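Local coordinates for DUF4348 domain-containing protein (Bacteroides fragilis, PDB 3SBU) that is of unknown function but belongs to the NTF2-like clan, whose cystatin-like fold curls a beta sheet against helices, at residues Y91-V104 with Y216-A230. Numbering follows the deposited sequence.
Sequences YTLLFDREEDMDLV and YGQQNDDNASHKILA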
loop_
_atom_site.group_PDB
_atom_site.type_symbol
_atom_site.label_atom_id
_atom_site.label_comp_id
_atom_site.label_asym_id
_atom_site.label_seq_id
_atom_site.Cartn_x
_atom_site.Cartn_y
_atom_site.Cartn_z
ATOM N N TYR A 91 16.381 -3.306 -4.476
ATOM C CA TYR A 91 17.595 -3.689 -3.768
ATOM C C TYR A 91 17.480 -3.244 -2.323
ATOM O O TYR A 91 16.537 -2.517 -1.966
ATOM C CB TYR A 91 18.869 -3.156 -4.446
ATOM C CG TYR A 91 19.049 -1.658 -4.377
ATOM C CD1 TYR A 91 18.441 -0.822 -5.309
ATOM C CD2 TYR A 91 19.878 -1.078 -3.417
ATOM C CE1 TYR A 91 18.631 0.560 -5.274
ATOM C CE2 TYR A 91 20.069 0.305 -3.363
ATOM C CZ TYR A 91 19.443 1.120 -4.292
ATOM O OH TYR A 91 19.645 2.479 -4.239
ATOM N N THR A 92 18.404 -3.714 -1.479
ATOM C CA THR A 92 18.352 -3.420 -0.060
ATOM C C THR A 92 19.594 -2.678 0.382
ATOM O O THR A 92 20.651 -2.789 -0.244
ATOM C CB THR A 92 18.148 -4.719 0.787
ATOM O OG1 THR A 92 19.247 -5.610 0.599
ATOM C CG2 THR A 92 16.880 -5.476 0.439
ATOM N N LEU A 93 19.444 -1.907 1.468
ATOM C CA LEU A 93 20.479 -1.161 2.179
ATOM C C LEU A 93 20.265 -1.398 3.658
ATOM O O LEU A 93 19.124 -1.545 4.078
ATOM C CB LEU A 93 20.459 0.354 1.878
ATOM C CG LEU A 93 20.674 0.836 0.440
ATOM C CD1 LEU A 93 20.498 2.364 0.365
ATOM C CD2 LEU A 93 22.057 0.458 -0.072
ATOM N N LEU A 94 21.348 -1.462 4.446
ATOM C CA LEU A 94 21.257 -1.700 5.876
ATOM C C LEU A 94 21.948 -0.626 6.656
ATOM O O LEU A 94 23.045 -0.195 6.294
ATOM C CB LEU A 94 21.866 -3.063 6.250
ATOM C CG LEU A 94 20.913 -4.241 6.123
ATOM C CD1 LEU A 94 21.691 -5.526 5.941
ATOM C CD2 LEU A 94 19.994 -4.332 7.344
ATOM N N PHE A 95 21.326 -0.225 7.761
ATOM C CA PHE A 95 21.834 0.800 8.675
ATOM C C PHE A 95 21.586 0.343 10.111
ATOM O O PHE A 95 20.734 -0.502 10.333
ATOM C CB PHE A 95 21.091 2.168 8.410
ATOM C CG PHE A 95 21.126 2.643 6.978
ATOM C CD1 PHE A 95 20.154 2.229 6.061
ATOM C CD2 PHE A 95 22.147 3.470 6.534
ATOM C CE1 PHE A 95 20.208 2.628 4.715
ATOM C CE2 PHE A 95 22.213 3.868 5.186
ATOM C CZ PHE A 95 21.240 3.442 4.284
ATOM N N ASP A 96 22.267 0.960 11.069
ATOM C CA ASP A 96 22.093 0.748 12.507
ATOM C C ASP A 96 21.342 1.908 13.138
ATOM O O ASP A 96 20.819 1.772 14.248
ATOM C CB ASP A 96 23.477 0.689 13.203
ATOM C CG ASP A 96 24.301 -0.527 12.893
ATOM O OD1 ASP A 96 23.820 -1.393 12.121
ATOM O OD2 ASP A 96 25.425 -0.619 13.411
ATOM N N ARG A 97 21.418 3.087 12.491
ATOM C CA ARG A 97 20.879 4.365 12.966
ATOM C C ARG A 97 20.284 5.128 11.805
ATOM O O ARG A 97 20.890 5.168 10.745
ATOM C CB ARG A 97 22.021 5.193 13.576
ATOM C CG ARG A 97 22.913 4.457 14.552
ATOM C CD ARG A 97 24.017 5.331 15.073
ATOM N NE ARG A 97 25.083 5.496 14.087
ATOM C CZ ARG A 97 26.338 5.774 14.415
ATOM N NH1 ARG A 97 26.679 5.943 15.692
ATOM N NH2 ARG A 97 27.263 5.888 13.477
ATOM N N GLU A 98 19.150 5.796 12.023
ATOM C CA GLU A 98 18.402 6.508 10.999
ATOM C C GLU A 98 19.231 7.622 10.376
ATOM O O GLU A 98 19.158 7.815 9.160
ATOM C CB GLU A 98 17.099 7.079 11.599
ATOM C CG GLU A 98 16.201 7.713 10.550
ATOM C CD GLU A 98 14.934 8.353 11.078
ATOM O OE1 GLU A 98 14.721 8.340 12.309
ATOM O OE2 GLU A 98 14.153 8.871 10.254
ATOM N N GLU A 99 19.996 8.379 11.190
ATOM C CA GLU A 99 20.769 9.525 10.677
ATOM C C GLU A 99 21.853 9.099 9.670
ATOM O O GLU A 99 22.240 9.908 8.827
ATOM C CB GLU A 99 21.377 10.385 11.807
ATOM C CG GLU A 99 22.417 9.654 12.654
ATOM C CD GLU A 99 21.885 8.808 13.802
ATOM O OE1 GLU A 99 20.689 8.422 13.798
ATOM O OE2 GLU A 99 22.660 8.600 14.760
ATOM N N ASP A 100 22.303 7.832 9.734
ATOM C CA ASP A 100 23.292 7.291 8.798
ATOM C C ASP A 100 22.739 7.149 7.368
ATOM O O ASP A 100 23.528 7.083 6.439
ATOM C CB ASP A 100 23.844 5.950 9.289
ATOM C CG ASP A 100 24.759 6.094 10.507
ATOM O OD1 ASP A 100 25.255 7.226 10.755
ATOM O OD2 ASP A 100 24.966 5.090 11.209
HETATM N N MSE A 101 21.413 7.218 7.189
HETATM C CA MSE A 101 20.804 7.203 5.857
HETATM C C MSE A 101 21.155 8.475 5.098
HETATM O O MSE A 101 21.072 8.480 3.876
HETATM C CB MSE A 101 19.287 7.008 5.939
HETATM C CG MSE A 101 18.942 5.666 6.608
HETATM SE SE MSE A 101 17.128 5.067 6.320
HETATM C CE MSE A 101 16.418 6.044 7.338
ATOM N N ASP A 102 21.628 9.520 5.801
ATOM C CA ASP A 102 22.100 10.769 5.169
ATOM C C ASP A 102 23.290 10.485 4.270
ATOM O O ASP A 102 23.555 11.247 3.341
ATOM C CB ASP A 102 22.550 11.816 6.237
ATOM C CG ASP A 102 21.469 12.452 7.086
ATOM O OD1 ASP A 102 20.303 12.047 6.968
ATOM O OD2 ASP A 102 21.803 13.268 7.943
ATOM N N LEU A 103 24.033 9.405 4.574
ATOM C CA LEU A 103 25.264 9.089 3.858
ATOM C C LEU A 103 25.021 8.632 2.422
ATOM O O LEU A 103 25.933 8.750 1.609
ATOM C CB LEU A 103 26.094 8.054 4.640
ATOM C CG LEU A 103 26.624 8.551 6.001
ATOM C CD1 LEU A 103 27.221 7.422 6.802
ATOM C CD2 LEU A 103 27.630 9.701 5.827
ATOM N N VAL A 104 23.807 8.173 2.099
ATOM C CA VAL A 104 23.436 7.718 0.741
ATOM C C VAL A 104 23.675 8.856 -0.293
ATOM O O VAL A 104 24.233 8.605 -1.366
ATOM C CB VAL A 104 21.979 7.180 0.703
ATOM C CG1 VAL A 104 21.554 6.805 -0.726
ATOM C CG2 VAL A 104 21.827 5.984 1.637
ATOM N N TYR A 216 28.144 3.187 2.303
ATOM C CA TYR A 216 28.410 4.595 2.089
ATOM C C TYR A 216 29.175 5.177 3.304
ATOM O O TYR A 216 29.316 6.398 3.403
ATOM C CB TYR A 216 27.085 5.357 1.878
ATOM C CG TYR A 216 26.247 4.890 0.705
ATOM C CD1 TYR A 216 26.483 5.374 -0.578
ATOM C CD2 TYR A 216 25.126 4.084 0.901
ATOM C CE1 TYR A 216 25.663 5.012 -1.649
ATOM C CE2 TYR A 216 24.307 3.705 -0.164
ATOM C CZ TYR A 216 24.577 4.175 -1.433
ATOM O OH TYR A 216 23.750 3.800 -2.460
ATOM N N GLY A 217 29.612 4.303 4.221
ATOM C CA GLY A 217 30.254 4.695 5.475
ATOM C C GLY A 217 29.346 4.583 6.707
ATOM O O GLY A 217 29.752 4.967 7.801
ATOM N N GLN A 218 28.122 4.031 6.559
ATOM C CA GLN A 218 27.218 3.854 7.692
ATOM C C GLN A 218 27.724 2.777 8.648
ATOM O O GLN A 218 28.257 1.776 8.214
ATOM C CB GLN A 218 25.760 3.534 7.250
ATOM C CG GLN A 218 25.528 2.127 6.625
ATOM C CD GLN A 218 25.687 2.143 5.129
ATOM O OE1 GLN A 218 26.469 2.913 4.550
ATOM N NE2 GLN A 218 24.974 1.236 4.472
ATOM N N GLN A 219 27.498 2.973 9.937
ATOM C CA GLN A 219 27.859 2.011 10.975
ATOM C C GLN A 219 27.151 0.691 10.716
ATOM O O GLN A 219 25.940 0.650 10.389
ATOM C CB GLN A 219 27.480 2.551 12.366
ATOM C CG GLN A 219 27.908 1.623 13.510
ATOM C CD GLN A 219 27.296 2.100 14.781
ATOM O OE1 GLN A 219 27.853 2.963 15.478
ATOM N NE2 GLN A 219 26.155 1.519 15.125
ATOM N N ASN A 220 27.949 -0.363 10.810
ATOM C CA ASN A 220 27.519 -1.742 10.651
ATOM C C ASN A 220 28.153 -2.522 11.784
ATOM O O ASN A 220 29.200 -3.144 11.611
ATOM C CB ASN A 220 27.938 -2.252 9.270
ATOM C CG ASN A 220 27.421 -3.614 8.909
ATOM O OD1 ASN A 220 27.851 -4.198 7.919
ATOM N ND2 ASN A 220 26.457 -4.129 9.654
ATOM N N ASP A 221 27.561 -2.409 12.975
ATOM C CA ASP A 221 28.085 -3.047 14.190
ATOM C C ASP A 221 27.194 -4.235 14.534
ATOM O O ASP A 221 25.980 -4.068 14.631
ATOM C CB ASP A 221 28.146 -1.992 15.310
ATOM C CG ASP A 221 28.411 -2.440 16.747
ATOM O OD1 ASP A 221 28.760 -3.627 16.954
ATOM O OD2 ASP A 221 28.247 -1.599 17.673
ATOM N N ASP A 222 27.773 -5.448 14.733
ATOM C CA ASP A 222 26.912 -6.605 15.020
ATOM C C ASP A 222 26.378 -6.570 16.451
ATOM O O ASP A 222 25.455 -7.307 16.744
ATOM C CB ASP A 222 27.566 -7.961 14.679
ATOM C CG ASP A 222 28.849 -8.221 15.419
ATOM O OD1 ASP A 222 29.859 -7.536 15.115
ATOM O OD2 ASP A 222 28.863 -9.139 16.263
ATOM N N ASN A 223 26.839 -5.650 17.297
ATOM C CA ASN A 223 26.240 -5.490 18.622
ATOM C C ASN A 223 25.098 -4.430 18.614
ATOM O O ASN A 223 24.388 -4.300 19.610
ATOM C CB ASN A 223 27.304 -5.122 19.649
ATOM C CG ASN A 223 28.389 -6.163 19.756
ATOM O OD1 ASN A 223 28.124 -7.368 19.946
ATOM N ND2 ASN A 223 29.632 -5.720 19.570
ATOM N N ALA A 224 24.926 -3.679 17.503
ATOM C CA ALA A 224 23.859 -2.641 17.390
ATOM C C ALA A 224 22.487 -3.240 17.763
ATOM O O ALA A 224 22.180 -4.338 17.321
ATOM C CB ALA A 224 23.818 -2.088 15.967
ATOM N N SER A 225 21.691 -2.554 18.582
ATOM C CA SER A 225 20.372 -3.049 18.998
ATOM C C SER A 225 19.241 -2.617 18.024
ATOM O O SER A 225 18.088 -3.005 18.209
ATOM C CB SER A 225 20.061 -2.620 20.431
ATOM O OG SER A 225 19.914 -1.218 20.513
ATOM N N HIS A 226 19.569 -1.817 17.002
ATOM C CA HIS A 226 18.661 -1.478 15.917
ATOM C C HIS A 226 19.254 -1.913 14.618
ATOM O O HIS A 226 20.476 -1.880 14.441
ATOM C CB HIS A 226 18.360 0.028 15.805
ATOM C CG HIS A 226 17.395 0.592 16.796
ATOM N ND1 HIS A 226 16.776 -0.185 17.763
ATOM C CD2 HIS A 226 17.016 1.870 16.957
ATOM C CE1 HIS A 226 16.026 0.646 18.460
ATOM N NE2 HIS A 226 16.125 1.883 17.993
ATOM N N LYS A 227 18.381 -2.265 13.682
ATOM C CA LYS A 227 18.730 -2.591 12.309
ATOM C C LYS A 227 17.648 -2.024 11.445
ATOM O O LYS A 227 16.469 -2.239 11.710
ATOM C CB LYS A 227 18.941 -4.100 12.089
ATOM C CG LYS A 227 20.274 -4.399 11.400
ATOM C CD LYS A 227 21.459 -4.476 12.370
ATOM C CE LYS A 227 22.762 -4.469 11.607
ATOM N NZ LYS A 227 23.944 -4.298 12.498
ATOM N N ILE A 228 18.043 -1.235 10.468
ATOM C CA ILE A 228 17.131 -0.535 9.564
ATOM C C ILE A 228 17.373 -1.028 8.142
ATOM O O ILE A 228 18.467 -0.870 7.606
ATOM C CB ILE A 228 17.325 0.989 9.699
ATOM C CG1 ILE A 228 17.210 1.436 11.184
ATOM C CG2 ILE A 228 16.382 1.775 8.698
ATOM C CD1 ILE A 228 17.668 2.786 11.428
ATOM N N LEU A 229 16.349 -1.645 7.546
ATOM C CA LEU A 229 16.426 -2.199 6.223
ATOM C C LEU A 229 15.641 -1.326 5.247
ATOM O O LEU A 229 14.416 -1.235 5.342
ATOM C CB LEU A 229 15.917 -3.658 6.252
ATOM C CG LEU A 229 15.842 -4.405 4.915
ATOM C CD1 LEU A 229 17.220 -4.756 4.390
ATOM C CD2 LEU A 229 15.071 -5.698 5.085
ATOM N N ALA A 230 16.344 -0.694 4.311
ATOM C CA ALA A 230 15.721 0.111 3.267
ATOM C C ALA A 230 15.557 -0.760 2.027
ATOM O O ALA A 230 16.492 -1.457 1.638
ATOM C CB ALA A 230 16.558 1.357 2.961
HETATM O O HOH W 1 21.319 3.996 -2.960
HETATM O O HOH W 2 24.257 2.749 10.206
HETATM O O HOH W 3 21.782 0.652 16.651
HETATM O O HOH W 4 28.541 5.990 10.592
#
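The F95 ring lies obliquely against the bent side chain of Q218, CD2 to CG 3.6 Å, with ring and amide planes 22° apart. F95 belongs to a short antiparallel ladder of this NTF2-like fold, in which strand 93-95 pairs with strand 226-230, itself paired with strand 240-245. L93 with A230 and F95 with I228 are hydrogen-bonded pairs sharing one face; L94 and L229, the non-hydrogen-bonded pair between them, lie on the opposite face, against F154 and F158 of helix 154-163. Residues 216-218 run along the edge of strand 93-95 away from strand 226-230: Q218 NE2 donates almost straight to L94 O (3.0 Å, 165°) and also to I214 O, while Q218 OE1 accepts from Y216 N, so both ends of the amide are held. CG of selenomethionine M101, in 3-10 segment 98-103, sits over the centre of one F95 face, and V104 CA covers a face of the Y216 ring, whose hydroxyl is hydrogen-bonded to D42. Beyond the ladder, D96 OD2 takes D221 N on the syn lone pair (2.8 Å) and Q219 NE2 on the anti one (2.8 Å), and OD1 makes a salt bridge with K227 NZ (2.9 Å); these three donors probably stabilise the carboxylate charge. Q219, its CG anti to the backbone N (chi1 -177°), reaches across D96 and lays OE1 over one face of the R97 guanidinium. At the guanidinium edge R97 NE forms a hydrogen-bonded salt bridge with D100 OD2, which also accepts from a water that donates to Q219 O and receives D96 N at 2.8 Å.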